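PDB 3MCW: putative hydrolase, which probably acts as a hydrolase of the isochorismatase family, on a substrate that remains to be established. Local coordinates for residues S97-T102 with L137-C142; N173-G176 with R180-G183. All blocks are in the same frame, centred on the assembly; numbering follows the deposited sequence.

Overall arrangement
Both contacts lie in one isochorismatase-type alpha/beta fold built round a parallel six-stranded sheet. Contact 1 joins the loop after strand 89-93 to the turn that leads from helix 123-136 into strand 140-149. Contact 2 joins the end of helix 163-174 to the outermost strand 180-182. Their centres are about 15 Å apart. They meet in the sheet, where strands 140-149 and 180-182 are neighbours. Val141 O lies 2.9 Å from Arg180 N, a probable backbone hydrogen bond. Contact 1 is buried and apolar, whereas contact 2 is a polar surface contact. Both reach the second subunit. Neither contact is assigned to an active site.

Contact 1. Residues S97-T102 with L137-C142; sequences SAFIGT and LGFAVC
Phe99, Leu137 and Phe139 all set CG anti to the carbonyl carbon. In Phe99 (chi1 -67°) this swings the ring out of its loop to meet the other two side chains. The contact belongs to the alpha/beta fold of the isochorismatase family. It joins the loop between strand 89-93 and helix 104-111 to the link between helix 123-136 and strand 140-149. Helix 123-136 ends in a Schellman motif, with Gly138 at positive phi. Leu137 and Phe99 approach from opposite directions. One methyl of the leucine, CD1, sits over a face of the Phe99 ring. Leu137 CD1 is 4.0 Å from the Phe99 ring centroid and 14° off the ring normal, a CH-pi contact. The methyl is shifted toward the CD1-CE1 side of the ring. The rings of Phe99 and Phe139 slide past each other as an offset pair with little overlap, their planes at 30° and their centroids 5.9 Å apart.

Leu104 and Ala134 also pack on Phe99, while Leu108 packs on Phe139. Leu137 also packs on Ile100 of the second subunit. The 97-102 loop is braced by two overlapping beta turns, type I from Ser97 to Ile100 and type II from Phe99 to Thr102. An ST turn adds to them, in which Phe99 N donates to Ser97 OG at 3.2 Å. The two rings come closest where Phe99 CE1 lies 4.0 Å from Phe139 CE2.

Contact 2. Residues N173-G176 with R180-G183; sequences NLDG and RVCG
A helix-to-strand connection at the edge of the parallel sheet is closed by Asp175 and Val181. Asp175 is the first residue beyond helix 163-174, and Val181 is in strand 180-182, the outermost strand on this side within the chain. CG of Asp175 stands anti to its own backbone N (chi1 -171°), which brings the carboxylate up to the strand. Val181 N donates to Asp175 OD1 over 3.0 Å. The bond is almost straight, at 178°. It reaches the oxygen on its anti side, 19° out of the carboxylate plane.

A water makes a second link. It donates to Asp175 OD1 at 2.9 Å and to Val181 O at 2.7 Å. The apolar part is small: Val181 CG2 lies 3.7 Å from Asp175 CB. Trp156 of the second subunit packs on both residues. On its other side, the strand pairs with strand 140-149 through the backbone of Arg180 and Cys182. The guanidinium of Arg180 does not pair with Asp175; its NH2 bonds to Ala4 O.

OD1 thus accepts two bonds, one from the strand and one from the water. The water's other bond goes to Val181 O, so both the N-H and the C=O of Val181 have partners. The two bonds to OD1 probably favour the charged carboxylate.

Contact 1. Residues S97-T102 with L137-C142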
ATOM      1  N   SER A  97      -2.178  -5.366   6.088  1.00  7.27           N
ATOM      2  CA  SER A  97      -1.319  -6.272   5.350  1.00  7.20           C
ATOM      3  C   SER A  97      -1.265  -7.653   5.978  1.00  6.85           C
ATOM      4  O   SER A  97      -0.949  -7.793   7.138  1.00  8.31           O
ATOM      5  CB  SER A  97       0.100  -5.716   5.269  1.00  7.78           C
ATOM      6  OG  SER A  97       0.901  -6.734   4.647  1.00  8.66           O
ATOM      7  N   ALA A  98      -1.456  -8.671   5.140  1.00  6.38           N
ATOM      8  CA  ALA A  98      -1.394 -10.082   5.587  1.00  6.88           C
ATOM      9  C   ALA A  98       0.008 -10.508   6.032  1.00  6.99           C
ATOM     10  O   ALA A  98       0.132 -11.576   6.609  1.00  8.28           O
ATOM     11  CB  ALA A  98      -1.887 -11.003   4.483  1.00  7.47           C
ATOM     12  N   PHE A  99       1.039  -9.692   5.749  1.00  6.61           N
ATOM     13  CA  PHE A  99       2.387 -10.026   6.164  1.00  7.12           C
ATOM     14  C   PHE A  99       2.732  -9.592   7.596  1.00  8.20           C
ATOM     15  O   PHE A  99       3.625 -10.163   8.234  1.00 10.41           O
ATOM     16  CB  PHE A  99       3.414  -9.410   5.212  1.00  7.60           C
ATOM     17  CG  PHE A  99       3.363  -9.995   3.835  1.00  6.58           C
ATOM     18  CD1 PHE A  99       4.050 -11.171   3.517  1.00  7.68           C
ATOM     19  CD2 PHE A  99       2.610  -9.408   2.839  1.00  7.64           C
ATOM     20  CE1 PHE A  99       4.003 -11.735   2.277  1.00  7.42           C
ATOM     21  CE2 PHE A  99       2.551  -9.966   1.595  1.00  8.13           C
ATOM     22  CZ  PHE A  99       3.252 -11.137   1.299  1.00  7.70           C
ATOM     23  N   ILE A 100       2.072  -8.585   8.096  1.00  7.57           N
ATOM     24  CA  ILE A 100       2.516  -7.923   9.316  1.00  8.96           C
ATOM     25  C   ILE A 100       1.965  -8.635  10.523  1.00  9.27           C
ATOM     26  O   ILE A 100       0.764  -8.808  10.692  1.00  9.91           O
ATOM     27  CB  ILE A 100       2.225  -6.424   9.292  1.00 10.17           C
ATOM     28  CG1 ILE A 100       3.158  -5.774   8.234  1.00 11.56           C
ATOM     29  CG2 ILE A 100       2.473  -5.828  10.696  1.00 12.43           C
ATOM     30  CD1 ILE A 100       2.951  -4.309   7.976  1.00 12.68           C
ATOM     31  N   GLY A 101       2.882  -9.120  11.341  1.00 10.59           N
ATOM     32  CA  GLY A 101       2.549  -9.802  12.570  1.00 11.23           C
ATOM     33  C   GLY A 101       2.129 -11.243  12.359  1.00 11.14           C
ATOM     34  O   GLY A 101       1.612 -11.862  13.293  1.00 15.15           O
ATOM     35  N   THR A 102       2.368 -11.721  11.158  0.50  9.70           N
ATOM     36  CA  THR A 102       2.138 -13.077  10.868  0.50  8.90           C
ATOM     37  C   THR A 102       3.408 -13.693  10.375  0.50  7.76           C
ATOM     38  O   THR A 102       4.409 -13.033  10.099  0.50  7.89           O
ATOM     39  CB  THR A 102       1.080 -13.258   9.798  0.50  7.57           C
ATOM     40  OG1 THR A 102       1.682 -12.996   8.537  0.50  6.16           O
ATOM     41  CG2 THR A 102      -0.126 -12.315  10.028  0.50  7.74           C
ATOM     42  N   LEU A 137       8.357  -7.103  -1.644  1.00  7.16           N
ATOM     43  CA  LEU A 137       9.139  -8.188  -1.040  1.00  7.99           C
ATOM     44  C   LEU A 137       9.709  -9.144  -2.095  1.00  8.35           C
ATOM     45  O   LEU A 137      10.506 -10.014  -1.759  1.00 11.64           O
ATOM     46  CB  LEU A 137       8.292  -8.966  -0.024  1.00  8.08           C
ATOM     47  CG  LEU A 137       7.993  -8.226   1.291  1.00  8.28           C
ATOM     48  CD1 LEU A 137       6.952  -8.996   2.096  1.00  9.93           C
ATOM     49  CD2 LEU A 137       9.257  -7.982   2.127  1.00 10.17           C
ATOM     50  N   GLY A 138       9.300  -9.026  -3.344  1.00  8.16           N
ATOM     51  CA  GLY A 138       9.814  -9.836  -4.441  1.00  9.16           C
ATOM     52  C   GLY A 138       8.974 -11.019  -4.861  1.00  9.16           C
ATOM     53  O   GLY A 138       9.433 -11.870  -5.587  1.00 13.30           O
ATOM     54  N   PHE A 139       7.742 -11.099  -4.375  1.00  7.49           N
ATOM     55  CA  PHE A 139       6.807 -12.135  -4.843  1.00  7.60           C
ATOM     56  C   PHE A 139       6.244 -11.721  -6.183  1.00  8.00           C
ATOM     57  O   PHE A 139       6.065 -10.541  -6.489  1.00  9.86           O
ATOM     58  CB  PHE A 139       5.680 -12.313  -3.828  1.00  7.87           C
ATOM     59  CG  PHE A 139       6.164 -12.889  -2.552  1.00  7.74           C
ATOM     60  CD1 PHE A 139       6.268 -14.251  -2.405  1.00  9.80           C
ATOM     61  CD2 PHE A 139       6.500 -12.088  -1.477  1.00  8.65           C
ATOM     62  CE1 PHE A 139       6.756 -14.798  -1.252  1.00 10.71           C
ATOM     63  CE2 PHE A 139       7.001 -12.629  -0.294  1.00  8.84           C
ATOM     64  CZ  PHE A 139       7.141 -13.993  -0.195  1.00  8.93           C
ATOM     65  N   ALA A 140       5.974 -12.724  -7.021  1.00  7.99           N
ATOM     66  CA  ALA A 140       5.319 -12.565  -8.330  1.00  8.29           C
ATOM     67  C   ALA A 140       3.816 -12.704  -8.082  1.00  7.94           C
ATOM     68  O   ALA A 140       3.328 -13.793  -7.809  1.00 10.44           O
ATOM     69  CB  ALA A 140       5.806 -13.609  -9.279  1.00 10.55           C
ATOM     70  N   VAL A 141       3.094 -11.600  -8.192  1.00  7.60           N
ATOM     71  CA  VAL A 141       1.695 -11.553  -7.798  1.00  7.23           C
ATOM     72  C   VAL A 141       0.786 -11.367  -9.002  1.00  6.99           C
ATOM     73  O   VAL A 141       0.991 -10.472  -9.822  1.00  7.73           O
ATOM     74  CB  VAL A 141       1.418 -10.394  -6.814  1.00  7.83           C
ATOM     75  CG1 VAL A 141      -0.038 -10.355  -6.442  1.00 10.52           C
ATOM     76  CG2 VAL A 141       2.335 -10.491  -5.612  1.00 11.30           C
ATOM     77  N   CYS A 142      -0.219 -12.241  -9.097  1.00  6.75           N
ATOM     78  CA  CYS A 142      -1.359 -12.054 -10.031  0.50  7.16           C
ATOM     79  C   CYS A 142      -2.548 -11.694  -9.179  1.00  7.22           C
ATOM     80  O   CYS A 142      -2.950 -12.447  -8.300  1.00 10.10           O
ATOM     81  CB  CYS A 142      -1.738 -13.320 -10.812  0.50  8.28           C
ATOM     82  SG  CYS A 142      -0.471 -13.944 -11.898  0.50 12.72           S
TER

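Contact 2. Residues N173-G176 with R180-G183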
ATOM      1  N   ASN A 173      -2.951   1.729  -9.880  1.00  6.81           N
ATOM      2  CA  ASN A 173      -1.767   1.923  -9.028  1.00  7.83           C
ATOM      3  C   ASN A 173      -1.005   0.629  -8.783  1.00  7.45           C
ATOM      4  O   ASN A 173       0.212   0.653  -8.613  1.00  8.91           O
ATOM      5  CB  ASN A 173      -2.162   2.576  -7.700  1.00  8.76           C
ATOM      6  CG  ASN A 173      -2.505   4.089  -7.834  1.00  9.29           C
ATOM      7  OD1 ASN A 173      -2.119   4.747  -8.817  1.00 12.03           O
ATOM      8  ND2 ASN A 173      -3.253   4.590  -6.888  1.00 11.41           N
ATOM      9  N   LEU A 174      -1.711  -0.491  -8.763  1.00  6.59           N
ATOM     10  CA  LEU A 174      -1.110  -1.783  -8.486  1.00  6.76           C
ATOM     11  C   LEU A 174      -0.454  -2.428  -9.702  1.00  6.46           C
ATOM     12  O   LEU A 174       0.597  -3.067  -9.572  1.00  7.49           O
ATOM     13  CB  LEU A 174      -2.152  -2.726  -7.883  1.00  6.50           C
ATOM     14  CG  LEU A 174      -2.589  -2.401  -6.469  1.00  7.07           C
ATOM     15  CD1 LEU A 174      -3.781  -3.234  -6.042  1.00  9.13           C
ATOM     16  CD2 LEU A 174      -1.414  -2.639  -5.483  1.00 10.27           C
ATOM     17  N   ASP A 175      -1.091  -2.330 -10.869  1.00  6.66           N
ATOM     18  CA  ASP A 175      -0.642  -3.039 -12.046  1.00  7.10           C
ATOM     19  C   ASP A 175       0.722  -2.546 -12.482  1.00  7.46           C
ATOM     20  O   ASP A 175       0.994  -1.342 -12.511  1.00  8.98           O
ATOM     21  CB  ASP A 175      -1.630  -2.892 -13.214  1.00  7.65           C
ATOM     22  CG  ASP A 175      -1.264  -3.794 -14.348  1.00  9.77           C
ATOM     23  OD1 ASP A 175      -1.187  -5.032 -14.146  1.00  8.97           O
ATOM     24  OD2 ASP A 175      -0.927  -3.290 -15.467  1.00 12.77           O
ATOM     25  N   GLY A 176       1.588  -3.495 -12.852  1.00  7.16           N
ATOM     26  CA  GLY A 176       2.950  -3.205 -13.324  1.00  8.19           C
ATOM     27  C   GLY A 176       3.894  -2.943 -12.146  1.00  7.95           C
ATOM     28  O   GLY A 176       4.909  -3.615 -11.983  1.00 11.30           O
ATOM     29  N   ARG A 180       0.630  -8.188 -11.507  1.00  6.95           N
ATOM     30  CA  ARG A 180      -0.087  -8.257 -12.771  1.00  7.05           C
ATOM     31  C   ARG A 180      -1.566  -8.393 -12.455  1.00  6.48           C
ATOM     32  O   ARG A 180      -1.996  -9.386 -11.852  1.00  7.85           O
ATOM     33  CB  ARG A 180       0.394  -9.457 -13.573  1.00  8.43           C
ATOM     34  CG  ARG A 180      -0.273  -9.546 -14.927  1.00 11.78           C
ATOM     35  CD  ARG A 180       0.303 -10.648 -15.768  1.00 16.46           C
ATOM     36  NE  ARG A 180      -0.414 -10.764 -17.016  1.00 19.20           N
ATOM     37  CZ  ARG A 180       0.033 -11.429 -18.060  1.00 20.05           C
ATOM     38  NH1 ARG A 180       1.186 -12.069 -17.982  1.00 24.87           N
ATOM     39  NH2 ARG A 180      -0.700 -11.477 -19.151  1.00 28.67           N
ATOM     40  N   VAL A 181      -2.369  -7.425 -12.887  1.00  7.18           N
ATOM     41  CA  VAL A 181      -3.823  -7.491 -12.725  1.00  7.06           C
ATOM     42  C   VAL A 181      -4.384  -8.367 -13.854  1.00  7.21           C
ATOM     43  O   VAL A 181      -4.096  -8.154 -15.009  1.00  9.86           O
ATOM     44  CB  VAL A 181      -4.417  -6.085 -12.767  1.00  7.89           C
ATOM     45  CG1 VAL A 181      -5.961  -6.169 -12.779  1.00 10.40           C
ATOM     46  CG2 VAL A 181      -3.909  -5.270 -11.578  1.00  9.10           C
ATOM     47  N   CYS A 182      -5.204  -9.357 -13.484  1.00  8.39           N
ATOM     48  CA  CYS A 182      -5.816 -10.185 -14.490  0.50  9.57           C
ATOM     49  C   CYS A 182      -7.146 -10.721 -14.005  1.00  8.64           C
ATOM     50  O   CYS A 182      -7.648 -10.301 -12.953  1.00  9.54           O
ATOM     51  CB  CYS A 182      -4.863 -11.303 -14.817  0.50 12.17           C
ATOM     52  SG  CYS A 182      -4.501 -12.259 -13.345  0.50 15.46           S
ATOM     53  N   GLY A 183      -7.790 -11.538 -14.830  1.00  9.42           N
ATOM     54  CA  GLY A 183      -9.076 -12.097 -14.482  1.00  9.76           C
ATOM     55  C   GLY A 183      -8.973 -13.558 -14.107  1.00  8.53           C
ATOM     56  O   GLY A 183      -8.112 -14.298 -14.568  1.00  9.61           O
TER
HETATM   57  O   HOH W   1      -2.396  -6.482 -16.350  1.00 18.02           O